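Local coordinates for periplasmic protein TorT (Vibrio parahaemolyticus, PDB 3O1I) that probably senses trimethylamine N-oxide in the periplasm and passes the signal to a membrane-bound sensor kinase, using a fold akin to that of sugar-binding proteins, at residues Q54-C59 / I67-V72; Q34-R39 / Q259-L264; P13-S18 / S22-M27; M249-R254 / A273-K278. All blocks are in the same frame, centred on the assembly; numbering follows the deposited sequence.

Contact 1: residues Q54-C59 / I67-V72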
loop_
_atom_site.group_PDB
_atom_site.type_symbol
_atom_site.label_atom_id
_atom_site.label_comp_id
_atom_site.label_asym_id
_atom_site.label_seq_id
_atom_site.Cartn_x
_atom_site.Cartn_y
_atom_site.Cartn_z
ATOM N N GLN D 54 -2.206 24.259 11.976
ATOM C CA GLN D 54 -0.776 24.299 12.243
ATOM C C GLN D 54 -0.027 25.100 11.166
ATOM O O GLN D 54 0.827 25.923 11.484
ATOM C CB GLN D 54 -0.214 22.869 12.342
ATOM C CG GLN D 54 -0.986 21.930 13.297
ATOM C CD GLN D 54 -1.066 22.434 14.742
ATOM O OE1 GLN D 54 -0.047 22.616 15.409
ATOM N NE2 GLN D 54 -2.289 22.656 15.227
ATOM N N GLN D 55 -0.348 24.869 9.895
ATOM C CA GLN D 55 0.304 25.594 8.802
ATOM C C GLN D 55 -0.057 27.066 8.921
ATOM O O GLN D 55 0.692 27.952 8.503
ATOM C CB GLN D 55 -0.160 25.066 7.440
ATOM C CG GLN D 55 0.266 23.634 7.136
ATOM C CD GLN D 55 0.092 23.272 5.670
ATOM O OE1 GLN D 55 -1.023 23.288 5.150
ATOM N NE2 GLN D 55 1.200 22.945 4.996
ATOM N N LEU D 56 -1.225 27.303 9.502
ATOM C CA LEU D 56 -1.746 28.646 9.726
ATOM C C LEU D 56 -0.880 29.274 10.814
ATOM O O LEU D 56 -0.505 30.447 10.739
ATOM C CB LEU D 56 -3.199 28.542 10.188
ATOM C CG LEU D 56 -4.151 29.705 9.948
ATOM C CD1 LEU D 56 -4.029 30.203 8.511
ATOM C CD2 LEU D 56 -5.567 29.233 10.253
ATOM N N ALA D 57 -0.565 28.468 11.824
ATOM C CA ALA D 57 0.283 28.898 12.929
ATOM C C ALA D 57 1.727 28.958 12.433
ATOM O O ALA D 57 2.534 29.732 12.935
ATOM C CB ALA D 57 0.163 27.920 14.096
ATOM N N LEU D 58 2.046 28.128 11.444
ATOM C CA LEU D 58 3.382 28.109 10.875
ATOM C C LEU D 58 3.593 29.398 10.114
ATOM O O LEU D 58 4.684 29.966 10.124
ATOM C CB LEU D 58 3.556 26.924 9.926
ATOM C CG LEU D 58 4.773 27.014 8.998
ATOM C CD1 LEU D 58 6.055 27.177 9.798
ATOM C CD2 LEU D 58 4.837 25.766 8.145
ATOM N N CYS D 59 2.545 29.862 9.444
ATOM C CA CYS D 59 2.650 31.100 8.689
ATOM C C CYS D 59 3.098 32.223 9.617
ATOM O O CYS D 59 4.078 32.919 9.339
ATOM C CB CYS D 59 1.307 31.460 8.047
ATOM S SG CYS D 59 0.979 30.732 6.402
ATOM N N ILE D 67 -1.974 37.104 5.561
ATOM C CA ILE D 67 -2.061 35.765 4.998
ATOM C C ILE D 67 -3.372 35.513 4.255
ATOM O O ILE D 67 -4.463 35.835 4.747
ATOM C CB ILE D 67 -1.900 34.686 6.087
ATOM C CG1 ILE D 67 -3.030 34.798 7.111
ATOM C CG2 ILE D 67 -0.547 34.830 6.758
ATOM C CD1 ILE D 67 -2.961 33.758 8.209
ATOM N N ILE D 68 -3.240 34.940 3.058
ATOM C CA ILE D 68 -4.376 34.603 2.205
ATOM C C ILE D 68 -4.732 33.146 2.467
ATOM O O ILE D 68 -4.003 32.229 2.085
ATOM C CB ILE D 68 -4.025 34.769 0.722
ATOM C CG1 ILE D 68 -3.094 35.966 0.538
ATOM C CG2 ILE D 68 -5.279 35.021 -0.072
ATOM C CD1 ILE D 68 -2.561 36.105 -0.859
ATOM N N LEU D 69 -5.867 32.957 3.124
ATOM C CA LEU D 69 -6.349 31.642 3.499
ATOM C C LEU D 69 -7.477 31.042 2.628
ATOM O O LEU D 69 -8.495 31.693 2.359
ATOM C CB LEU D 69 -6.792 31.711 4.971
ATOM C CG LEU D 69 -7.804 30.723 5.560
ATOM C CD1 LEU D 69 -7.208 29.332 5.616
ATOM C CD2 LEU D 69 -8.199 31.180 6.954
ATOM N N GLY D 70 -7.274 29.798 2.185
ATOM C CA GLY D 70 -8.282 29.086 1.411
ATOM C C GLY D 70 -8.757 27.968 2.322
ATOM O O GLY D 70 -8.317 26.831 2.197
ATOM N N THR D 71 -9.662 28.292 3.243
ATOM C CA THR D 71 -10.148 27.318 4.228
ATOM C C THR D 71 -10.763 26.020 3.759
ATOM O O THR D 71 -11.497 25.968 2.772
ATOM C CB THR D 71 -11.167 27.919 5.208
ATOM O OG1 THR D 71 -12.354 28.267 4.501
ATOM C CG2 THR D 71 -10.603 29.142 5.875
ATOM N N VAL D 72 -10.475 24.990 4.549
ATOM C CA VAL D 72 -10.933 23.629 4.339
ATOM C C VAL D 72 -12.264 23.528 5.050
ATOM O O VAL D 72 -12.709 22.450 5.410
ATOM C CB VAL D 72 -9.939 22.616 4.971
ATOM C CG1 VAL D 72 -8.552 22.795 4.350
ATOM C CG2 VAL D 72 -9.874 22.815 6.486
#

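Contact 2: residues Q34-R39 / Q259-L264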
loop_
_atom_site.group_PDB
_atom_site.type_symbol
_atom_site.label_atom_id
_atom_site.label_comp_id
_atom_site.label_asym_id
_atom_site.label_seq_id
_atom_site.Cartn_x
_atom_site.Cartn_y
_atom_site.Cartn_z
ATOM N N GLN D 34 4.376 41.797 -8.497
ATOM C CA GLN D 34 4.201 42.772 -7.426
ATOM C C GLN D 34 5.405 42.654 -6.495
ATOM O O GLN D 34 5.436 43.242 -5.414
ATOM C CB GLN D 34 2.906 42.523 -6.649
ATOM C CG GLN D 34 1.651 42.985 -7.370
ATOM C CD GLN D 34 0.478 43.183 -6.427
ATOM O OE1 GLN D 34 0.577 43.922 -5.447
ATOM N NE2 GLN D 34 -0.640 42.529 -6.720
ATOM N N GLY D 35 6.391 41.876 -6.945
ATOM C CA GLY D 35 7.624 41.659 -6.204
ATOM C C GLY D 35 7.518 41.287 -4.736
ATOM O O GLY D 35 8.489 41.449 -3.995
ATOM N N VAL D 36 6.363 40.779 -4.311
ATOM C CA VAL D 36 6.171 40.403 -2.912
ATOM C C VAL D 36 6.876 39.102 -2.540
ATOM O O VAL D 36 7.501 38.446 -3.377
ATOM C CB VAL D 36 4.668 40.259 -2.549
ATOM C CG1 VAL D 36 3.908 41.515 -2.948
ATOM C CG2 VAL D 36 4.084 39.030 -3.218
ATOM N N ASN D 37 6.766 38.751 -1.264
ATOM C CA ASN D 37 7.363 37.545 -0.708
ATOM C C ASN D 37 6.234 36.594 -0.315
ATOM O O ASN D 37 5.690 36.656 0.790
ATOM C CB ASN D 37 8.216 37.917 0.508
ATOM C CG ASN D 37 8.657 36.717 1.301
ATOM O OD1 ASN D 37 9.267 35.794 0.765
ATOM N ND2 ASN D 37 8.357 36.725 2.594
ATOM N N LEU D 38 5.886 35.713 -1.244
ATOM C CA LEU D 38 4.809 34.760 -1.037
ATOM C C LEU D 38 5.275 33.310 -0.935
ATOM O O LEU D 38 6.024 32.807 -1.784
ATOM C CB LEU D 38 3.780 34.915 -2.168
ATOM C CG LEU D 38 2.537 34.022 -2.284
ATOM C CD1 LEU D 38 2.905 32.701 -2.930
ATOM C CD2 LEU D 38 1.908 33.822 -0.914
ATOM N N ARG D 39 4.828 32.653 0.129
ATOM C CA ARG D 39 5.150 31.258 0.368
ATOM C C ARG D 39 3.821 30.537 0.409
ATOM O O ARG D 39 2.832 31.058 0.927
ATOM C CB ARG D 39 5.889 31.087 1.697
ATOM C CG ARG D 39 6.547 29.715 1.891
ATOM C CD ARG D 39 7.656 29.810 2.938
ATOM N NE ARG D 39 8.402 28.569 3.134
ATOM C CZ ARG D 39 9.516 28.482 3.859
ATOM N NH1 ARG D 39 10.015 29.560 4.450
ATOM N NH2 ARG D 39 10.135 27.317 3.996
ATOM N N GLN D 259 -4.959 41.983 -3.457
ATOM C CA GLN D 259 -5.696 42.438 -2.280
ATOM C C GLN D 259 -4.791 42.662 -1.063
ATOM O O GLN D 259 -4.789 43.745 -0.481
ATOM C CB GLN D 259 -6.798 41.442 -1.900
ATOM C CG GLN D 259 -7.948 41.331 -2.879
ATOM C CD GLN D 259 -9.204 40.823 -2.200
ATOM O OE1 GLN D 259 -9.170 39.838 -1.466
ATOM N NE2 GLN D 259 -10.324 41.497 -2.439
ATOM N N ALA D 260 -4.028 41.642 -0.678
ATOM C CA ALA D 260 -3.148 41.760 0.475
ATOM C C ALA D 260 -1.964 42.677 0.196
ATOM O O ALA D 260 -1.564 43.453 1.059
ATOM C CB ALA D 260 -2.661 40.387 0.909
ATOM N N ALA D 261 -1.406 42.597 -1.007
ATOM C CA ALA D 261 -0.264 43.439 -1.359
ATOM C C ALA D 261 -0.622 44.931 -1.330
ATOM O O ALA D 261 0.244 45.785 -1.136
ATOM C CB ALA D 261 0.266 43.049 -2.732
ATOM N N HIS D 262 -1.904 45.233 -1.521
ATOM C CA HIS D 262 -2.401 46.608 -1.513
ATOM C C HIS D 262 -2.694 47.061 -0.089
ATOM O O HIS D 262 -2.320 48.158 0.309
ATOM C CB HIS D 262 -3.667 46.713 -2.368
ATOM C CG HIS D 262 -3.399 47.046 -3.803
ATOM N ND1 HIS D 262 -2.320 46.544 -4.499
ATOM C CD2 HIS D 262 -4.075 47.829 -4.677
ATOM C CE1 HIS D 262 -2.342 47.004 -5.738
ATOM N NE2 HIS D 262 -3.397 47.787 -5.871
ATOM N N TYR D 263 -3.371 46.214 0.677
ATOM C CA TYR D 263 -3.684 46.535 2.063
ATOM C C TYR D 263 -2.386 46.699 2.846
ATOM O O TYR D 263 -2.380 47.248 3.945
ATOM C CB TYR D 263 -4.518 45.421 2.684
ATOM C CG TYR D 263 -4.716 45.563 4.167
ATOM C CD1 TYR D 263 -5.793 46.271 4.685
ATOM C CD2 TYR D 263 -3.822 44.983 5.058
ATOM C CE1 TYR D 263 -5.977 46.395 6.059
ATOM C CE2 TYR D 263 -3.993 45.103 6.435
ATOM C CZ TYR D 263 -5.073 45.807 6.928
ATOM O OH TYR D 263 -5.252 45.908 8.286
ATOM N N LEU D 264 -1.284 46.215 2.282
ATOM C CA LEU D 264 0.003 46.325 2.952
ATOM C C LEU D 264 0.887 47.423 2.361
ATOM O O LEU D 264 2.075 47.512 2.669
ATOM C CB LEU D 264 0.747 44.982 2.928
ATOM C CG LEU D 264 0.172 43.808 3.738
ATOM C CD1 LEU D 264 1.197 42.673 3.738
ATOM C CD2 LEU D 264 -0.150 44.229 5.175
#

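Contact 3: residues P13-S18 / S22-M27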
loop_
_atom_site.group_PDB
_atom_site.type_symbol
_atom_site.label_atom_id
_atom_site.label_comp_id
_atom_site.label_asym_id
_atom_site.label_seq_id
_atom_site.Cartn_x
_atom_site.Cartn_y
_atom_site.Cartn_z
ATOM N N PRO D 13 -6.278 24.530 0.555
ATOM C CA PRO D 13 -6.865 23.396 1.278
ATOM C C PRO D 13 -6.169 22.126 0.757
ATOM O O PRO D 13 -6.233 21.064 1.370
ATOM C CB PRO D 13 -8.334 23.475 0.896
ATOM C CG PRO D 13 -8.269 23.963 -0.518
ATOM C CD PRO D 13 -7.200 25.034 -0.480
ATOM N N HIS D 14 -5.501 22.284 -0.389
ATOM C CA HIS D 14 -4.736 21.235 -1.067
ATOM C C HIS D 14 -4.189 21.774 -2.388
ATOM O O HIS D 14 -4.343 22.940 -2.703
ATOM C CB HIS D 14 -5.612 20.031 -1.395
ATOM C CG HIS D 14 -6.622 20.303 -2.462
ATOM N ND1 HIS D 14 -7.949 20.563 -2.185
ATOM C CD2 HIS D 14 -6.490 20.397 -3.807
ATOM C CE1 HIS D 14 -8.592 20.806 -3.314
ATOM N NE2 HIS D 14 -7.729 20.714 -4.310
ATOM N N LEU D 15 -3.546 20.914 -3.160
ATOM C CA LEU D 15 -3.031 21.303 -4.456
ATOM C C LEU D 15 -3.089 20.080 -5.369
ATOM O O LEU D 15 -2.078 19.636 -5.919
ATOM C CB LEU D 15 -1.598 21.833 -4.354
ATOM C CG LEU D 15 -1.153 22.728 -5.533
ATOM C CD1 LEU D 15 -1.865 24.064 -5.463
ATOM C CD2 LEU D 15 0.347 22.970 -5.494
ATOM N N LYS D 16 -4.301 19.551 -5.524
ATOM C CA LYS D 16 -4.550 18.373 -6.353
ATOM C C LYS D 16 -5.389 18.670 -7.609
ATOM O O LYS D 16 -5.107 18.133 -8.680
ATOM C CB LYS D 16 -5.224 17.292 -5.503
ATOM C CG LYS D 16 -4.378 16.857 -4.319
ATOM C CD LYS D 16 -5.037 15.774 -3.465
ATOM C CE LYS D 16 -6.235 16.304 -2.694
ATOM N NZ LYS D 16 -6.743 15.311 -1.706
ATOM N N ASP D 17 -6.420 19.511 -7.459
ATOM C CA ASP D 17 -7.300 19.939 -8.558
ATOM C C ASP D 17 -6.466 20.678 -9.572
ATOM O O ASP D 17 -5.338 21.067 -9.287
ATOM C CB ASP D 17 -8.329 20.983 -8.096
ATOM C CG ASP D 17 -9.464 20.397 -7.312
ATOM O OD1 ASP D 17 -9.925 19.295 -7.678
ATOM O OD2 ASP D 17 -9.916 21.051 -6.341
ATOM N N SER D 18 -7.026 20.894 -10.755
ATOM C CA SER D 18 -6.327 21.702 -11.746
ATOM C C SER D 18 -6.879 23.069 -11.320
ATOM O O SER D 18 -6.287 24.112 -11.575
ATOM C CB SER D 18 -6.760 21.355 -13.180
ATOM O OG SER D 18 -8.088 21.781 -13.455
ATOM N N SER D 22 -4.283 25.900 -10.734
ATOM C CA SER D 22 -4.415 27.144 -11.488
ATOM C C SER D 22 -4.453 28.319 -10.515
ATOM O O SER D 22 -3.653 29.244 -10.648
ATOM C CB SER D 22 -5.665 27.112 -12.385
ATOM O OG SER D 22 -5.378 26.416 -13.595
ATOM N N VAL D 23 -5.362 28.285 -9.537
ATOM C CA VAL D 23 -5.418 29.344 -8.518
ATOM C C VAL D 23 -3.975 29.619 -8.060
ATOM O O VAL D 23 -3.652 30.698 -7.568
ATOM C CB VAL D 23 -6.229 28.900 -7.262
ATOM C CG1 VAL D 23 -6.079 29.917 -6.135
ATOM C CG2 VAL D 23 -7.687 28.727 -7.614
ATOM N N ASN D 24 -3.117 28.616 -8.225
ATOM C CA ASN D 24 -1.723 28.723 -7.842
ATOM C C ASN D 24 -1.014 29.674 -8.779
ATOM O O ASN D 24 -0.462 30.670 -8.336
ATOM C CB ASN D 24 -1.054 27.345 -7.876
ATOM C CG ASN D 24 0.394 27.391 -7.424
ATOM O OD1 ASN D 24 1.317 27.223 -8.228
ATOM N ND2 ASN D 24 0.603 27.636 -6.131
ATOM N N TYR D 25 -1.031 29.357 -10.070
ATOM C CA TYR D 25 -0.394 30.183 -11.102
ATOM C C TYR D 25 -0.790 31.642 -10.898
ATOM O O TYR D 25 -0.026 32.567 -11.197
ATOM C CB TYR D 25 -0.868 29.721 -12.485
ATOM C CG TYR D 25 -0.051 30.231 -13.650
ATOM C CD1 TYR D 25 1.280 29.859 -13.796
ATOM C CD2 TYR D 25 -0.616 31.068 -14.625
ATOM C CE1 TYR D 25 2.039 30.297 -14.883
ATOM C CE2 TYR D 25 0.138 31.518 -15.721
ATOM C CZ TYR D 25 1.468 31.124 -15.840
ATOM O OH TYR D 25 2.248 31.537 -16.901
ATOM N N GLY D 26 -1.996 31.823 -10.370
ATOM C CA GLY D 26 -2.541 33.148 -10.131
ATOM C C GLY D 26 -1.870 33.947 -9.035
ATOM O O GLY D 26 -1.653 35.148 -9.187
ATOM N N MET D 27 -1.561 33.287 -7.926
ATOM C CA MET D 27 -0.899 33.940 -6.810
ATOM C C MET D 27 0.587 33.998 -7.098
ATOM O O MET D 27 1.251 34.977 -6.777
ATOM C CB MET D 27 -1.152 33.159 -5.527
ATOM C CG MET D 27 -2.613 33.041 -5.212
ATOM S SD MET D 27 -2.877 32.151 -3.700
ATOM C CE MET D 27 -3.593 33.430 -2.639
#

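Contact 4: residues M249-R254 / A273-K278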
loop_
_atom_site.group_PDB
_atom_site.type_symbol
_atom_site.label_atom_id
_atom_site.label_comp_id
_atom_site.label_asym_id
_atom_site.label_seq_id
_atom_site.Cartn_x
_atom_site.Cartn_y
_atom_site.Cartn_z
ATOM N N MET D 249 -9.902 30.988 -12.740
ATOM C CA MET D 249 -9.134 30.661 -11.542
ATOM C C MET D 249 -7.804 31.417 -11.442
ATOM O O MET D 249 -7.541 32.104 -10.448
ATOM C CB MET D 249 -8.875 29.151 -11.497
ATOM C CG MET D 249 -10.124 28.280 -11.573
ATOM S SD MET D 249 -10.479 27.663 -13.223
ATOM C CE MET D 249 -12.250 27.633 -13.198
ATOM N N VAL D 250 -6.963 31.267 -12.463
ATOM C CA VAL D 250 -5.669 31.939 -12.488
ATOM C C VAL D 250 -5.827 33.375 -12.020
ATOM O O VAL D 250 -5.027 33.873 -11.236
ATOM C CB VAL D 250 -5.057 31.957 -13.894
ATOM C CG1 VAL D 250 -3.800 32.806 -13.885
ATOM C CG2 VAL D 250 -4.734 30.541 -14.345
ATOM N N GLN D 251 -6.868 34.042 -12.498
ATOM C CA GLN D 251 -7.118 35.421 -12.103
ATOM C C GLN D 251 -7.642 35.510 -10.675
ATOM O O GLN D 251 -7.322 36.463 -9.966
ATOM C CB GLN D 251 -8.122 36.068 -13.054
ATOM C CG GLN D 251 -8.570 37.455 -12.641
ATOM C CD GLN D 251 -9.346 38.150 -13.737
ATOM O OE1 GLN D 251 -10.493 37.800 -14.026
ATOM N NE2 GLN D 251 -8.714 39.135 -14.369
ATOM N N GLN D 252 -8.442 34.524 -10.262
ATOM C CA GLN D 252 -9.005 34.514 -8.917
ATOM C C GLN D 252 -7.865 34.489 -7.918
ATOM O O GLN D 252 -8.015 34.903 -6.768
ATOM C CB GLN D 252 -9.920 33.304 -8.718
ATOM C CG GLN D 252 -11.057 33.593 -7.756
ATOM C CD GLN D 252 -12.151 32.543 -7.793
ATOM O OE1 GLN D 252 -12.516 32.054 -8.860
ATOM N NE2 GLN D 252 -12.698 32.206 -6.626
ATOM N N GLY D 253 -6.716 34.011 -8.379
ATOM C CA GLY D 253 -5.545 33.958 -7.533
ATOM C C GLY D 253 -4.906 35.330 -7.465
ATOM O O GLY D 253 -4.711 35.886 -6.379
ATOM N N ARG D 254 -4.583 35.877 -8.637
ATOM C CA ARG D 254 -3.970 37.200 -8.742
ATOM C C ARG D 254 -4.730 38.174 -7.855
ATOM O O ARG D 254 -4.140 38.964 -7.126
ATOM C CB ARG D 254 -4.007 37.687 -10.192
ATOM C CG ARG D 254 -3.141 36.894 -11.163
ATOM C CD ARG D 254 -3.466 37.260 -12.617
ATOM N NE ARG D 254 -2.618 36.575 -13.593
ATOM C CZ ARG D 254 -1.313 36.797 -13.735
ATOM N NH1 ARG D 254 -0.702 37.692 -12.963
ATOM N NH2 ARG D 254 -0.617 36.135 -14.653
ATOM N N ALA D 273 -13.900 41.371 -3.788
ATOM C CA ALA D 273 -13.745 41.149 -5.219
ATOM C C ALA D 273 -14.187 39.749 -5.673
ATOM O O ALA D 273 -14.294 38.815 -4.872
ATOM C CB ALA D 273 -12.310 41.403 -5.617
ATOM N N SER D 274 -14.434 39.625 -6.975
ATOM C CA SER D 274 -14.893 38.381 -7.586
ATOM C C SER D 274 -14.944 38.543 -9.103
ATOM O O SER D 274 -15.752 39.303 -9.615
ATOM C CB SER D 274 -16.292 38.030 -7.052
ATOM O OG SER D 274 -17.190 39.127 -7.156
ATOM N N PRO D 275 -14.090 37.815 -9.843
ATOM C CA PRO D 275 -14.090 37.934 -11.304
ATOM C C PRO D 275 -15.469 37.657 -11.889
ATOM O O PRO D 275 -16.390 37.215 -11.186
ATOM C CB PRO D 275 -13.068 36.886 -11.745
ATOM C CG PRO D 275 -12.193 36.723 -10.554
ATOM C CD PRO D 275 -13.203 36.721 -9.430
ATOM N N ILE D 276 -15.606 37.916 -13.182
ATOM C CA ILE D 276 -16.878 37.702 -13.845
ATOM C C ILE D 276 -16.864 36.385 -14.599
ATOM O O ILE D 276 -15.979 36.131 -15.422
ATOM C CB ILE D 276 -17.203 38.867 -14.823
ATOM C CG1 ILE D 276 -18.490 38.554 -15.598
ATOM C CG2 ILE D 276 -16.011 39.116 -15.746
ATOM C CD1 ILE D 276 -18.992 39.686 -16.476
ATOM N N ILE D 277 -17.860 35.556 -14.303
ATOM C CA ILE D 277 -18.006 34.240 -14.919
ATOM C C ILE D 277 -18.259 34.346 -16.423
ATOM O O ILE D 277 -19.158 35.061 -16.858
ATOM C CB ILE D 277 -19.159 33.475 -14.238
ATOM C CG1 ILE D 277 -18.805 33.233 -12.769
ATOM C CG2 ILE D 277 -19.431 32.168 -14.959
ATOM C CD1 ILE D 277 -20.005 33.130 -11.873
ATOM N N LYS D 278 -17.461 33.633 -17.212
ATOM C CA LYS D 278 -17.596 33.668 -18.662
ATOM C C LYS D 278 -18.054 32.328 -19.269
ATOM O O LYS D 278 -17.474 31.280 -18.987
ATOM C CB LYS D 278 -16.265 34.079 -19.297
ATOM C CG LYS D 278 -16.343 34.227 -20.803
ATOM C CD LYS D 278 -15.071 33.763 -21.486
ATOM C CE LYS D 278 -15.180 33.869 -23.013
ATOM N NZ LYS D 278 -16.226 32.986 -23.626
#

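Contact 1: residues Q54-C59 / I67-V72
I67 meets both L56 and C59, one with each branch of its side chain. Its CG1 sits between the backbone N and the carbonyl carbon (chi1 62°), which leaves CG2 to face the helix alongside C59. The two branches then divide the work. I67 CD1 lies 3.7 Å from L56 CD1, and I67 CG2 lies 4.1 Å from C59 CB. L56 starts out beside the strand but turns its end in, with CG anti to the backbone N (chi1 -155°). Its side chain crosses that of I67 at about a right angle. The same L56 CD1 reaches L69 CD1 at 4.4 Å, so one methyl serves two residues that point to the same side of the strand.

This is part of a beta-alpha-beta crossover. The axes of helix segment 54-59 and strand segment 67-69 run almost antiparallel, at 166°, and come within 10.4 Å. V85 packs on both L56 and I67. The SG of C59 forms a disulfide with C9 of strand 7-12, the sheet neighbour of strand 66-69. Between these two segments the chemistry is buried hydrocarbon packing beside a covalent tie. Polar links from this helix come about one turn earlier, from Q52 to G70 and, weakly, to V72.

Contact 2: residues Q34-R39 / Q259-L264
V36 and A261 bring the two backbones together, with their CA atoms 7.3 Å apart, where the loop before strand 37-42 passes the last turns of helix 249-263. Both side chains point across the gap. V36 CG1 rests on A261 CB at 4.0 Å. This methyl is anti to the carbonyl carbon and beside the backbone N (chi1 -53°), and that rotation turns it to the helix. A261 offers just one methyl, so the meeting is small and wholly apolar.

Q34 adds the larger share of buried surface on the loop side. Its chain is extended beyond CG and carries the amide to A261. The amide carbon Q34 CD lies 3.7 Å from A261 CB. The exact place of the amide oxygen is doubtful, since it is modelled too close to the alanine methyl. The amide end lies in the direction of H262, but its approach there is equally doubtful. No hydrogen bond joins the segments.

The contact brings a late helix back onto the edge of the N-terminal parallel sheet, consistent with the periplasmic-binding-protein fold, in which the chain returns to the first lobe. Q34 also packs on V257 and M258, about one turn earlier in helix 249-263, and its backbone O takes a weak hydrogen bond from R265. V36 touches I8 of strand 7-12, which pairs with edge strand 37-42.

Contact 3: residues P13-S18 / S22-M27
The loop after strand 7-12 and the helix it feeds, 18-32, form the first strand-to-helix connection of the periplasmic-binding-protein fold, and here L15 meets N24 while S18 meets S22. The apolar touch is L15 CD1 on N24 CB, at 4.2 Å. L15 points past the helix, but a chi1 of -159° sets its CG opposite its own N and swings the end in. The two side chains cross at about a right angle.

N24 offers its CB to L15 and sends its amide to other partners. Its ND2 bonds to Y12 OH and its OD1 to Y299 OH, so the flat group is held at both ends. The second meeting is made by the helix backbone. S22 N lies 2.8 Å from S18 O in a weak, bent hydrogen bond, and the position of this nitrogen is less sure. S22 OG has its main partner in S295 N, and S18 OG bonds to H230 N. Within the loop, H14 NE2 gives a weak hydrogen bond to D17 OD2, 3.0 Å away.

Another protein chain of the assembly packs on L15, K16 and S18, so the loop also forms part of an interface. On the helix, S22 touches M249 and Y25 touches V250, at the start of helix 249-263. M27 reaches back to A10 and Y12 of strand 7-12.

Contact 4: residues M249-R254 / A273-K278
P275 meets Q251 and Q252 where the loop leading to strand 278-280 crosses the first turns of helix 249-263. The contact lies beside the short antiparallel pair 244-246/278-280, whose strands flank this helix in the chain. I277 in the same loop touches V113 and packs on helix 116-127. The site is probably near the segments that link the two lobes, as in other periplasmic binding proteins of this family.

P275 has the most surface buried here, and its ring points at the helix. It sits over two consecutive residues. Its nearest backbone neighbour is Q252, with the CA atoms 6.6 Å apart. L255, about one turn further along the helix, also touches the ring.

Q251 comes from one side. It leaves its backbone with CG beside the carbonyl carbon (chi1 173°), and its extended chain takes the amide out past the proline. The two side chains run in opposite directions. Q251 OE1 lies 3.6 Å from P275 CB and 4.0 Å from P275 CG. These are carbon contacts of an amide oxygen, and no hydrogen bond joins the segments.

Q252 is buried and meets the ring with its aliphatic part. Its side chain crosses the proline at about a right angle and also packs on V111 and D247. The touching pair is Q252 CG and P275 CD, 4.1 Å apart.

Contacts 1 and 3 are buried, while contacts 2 and 4 are partly open to solvent. Contact 1 is wholly apolar and pins a helix to a sheet strand. Contact 3 is the one with a hydrogen bond across it, a weak backbone one, both its segments lying close in sequence and its loop meeting another protein chain. Contacts 2 and 4 share helix 249-263: contact 4 uses its start, contact 2 its end, with centres about 17 Å apart. In both, glutamine side chains pack on small apolar partners. Contact 3 packs directly on contact 4, through Y25 against V250, and on contact 1, through M27 against I68. Contacts 1 and 2 do not touch but reach the same sheet.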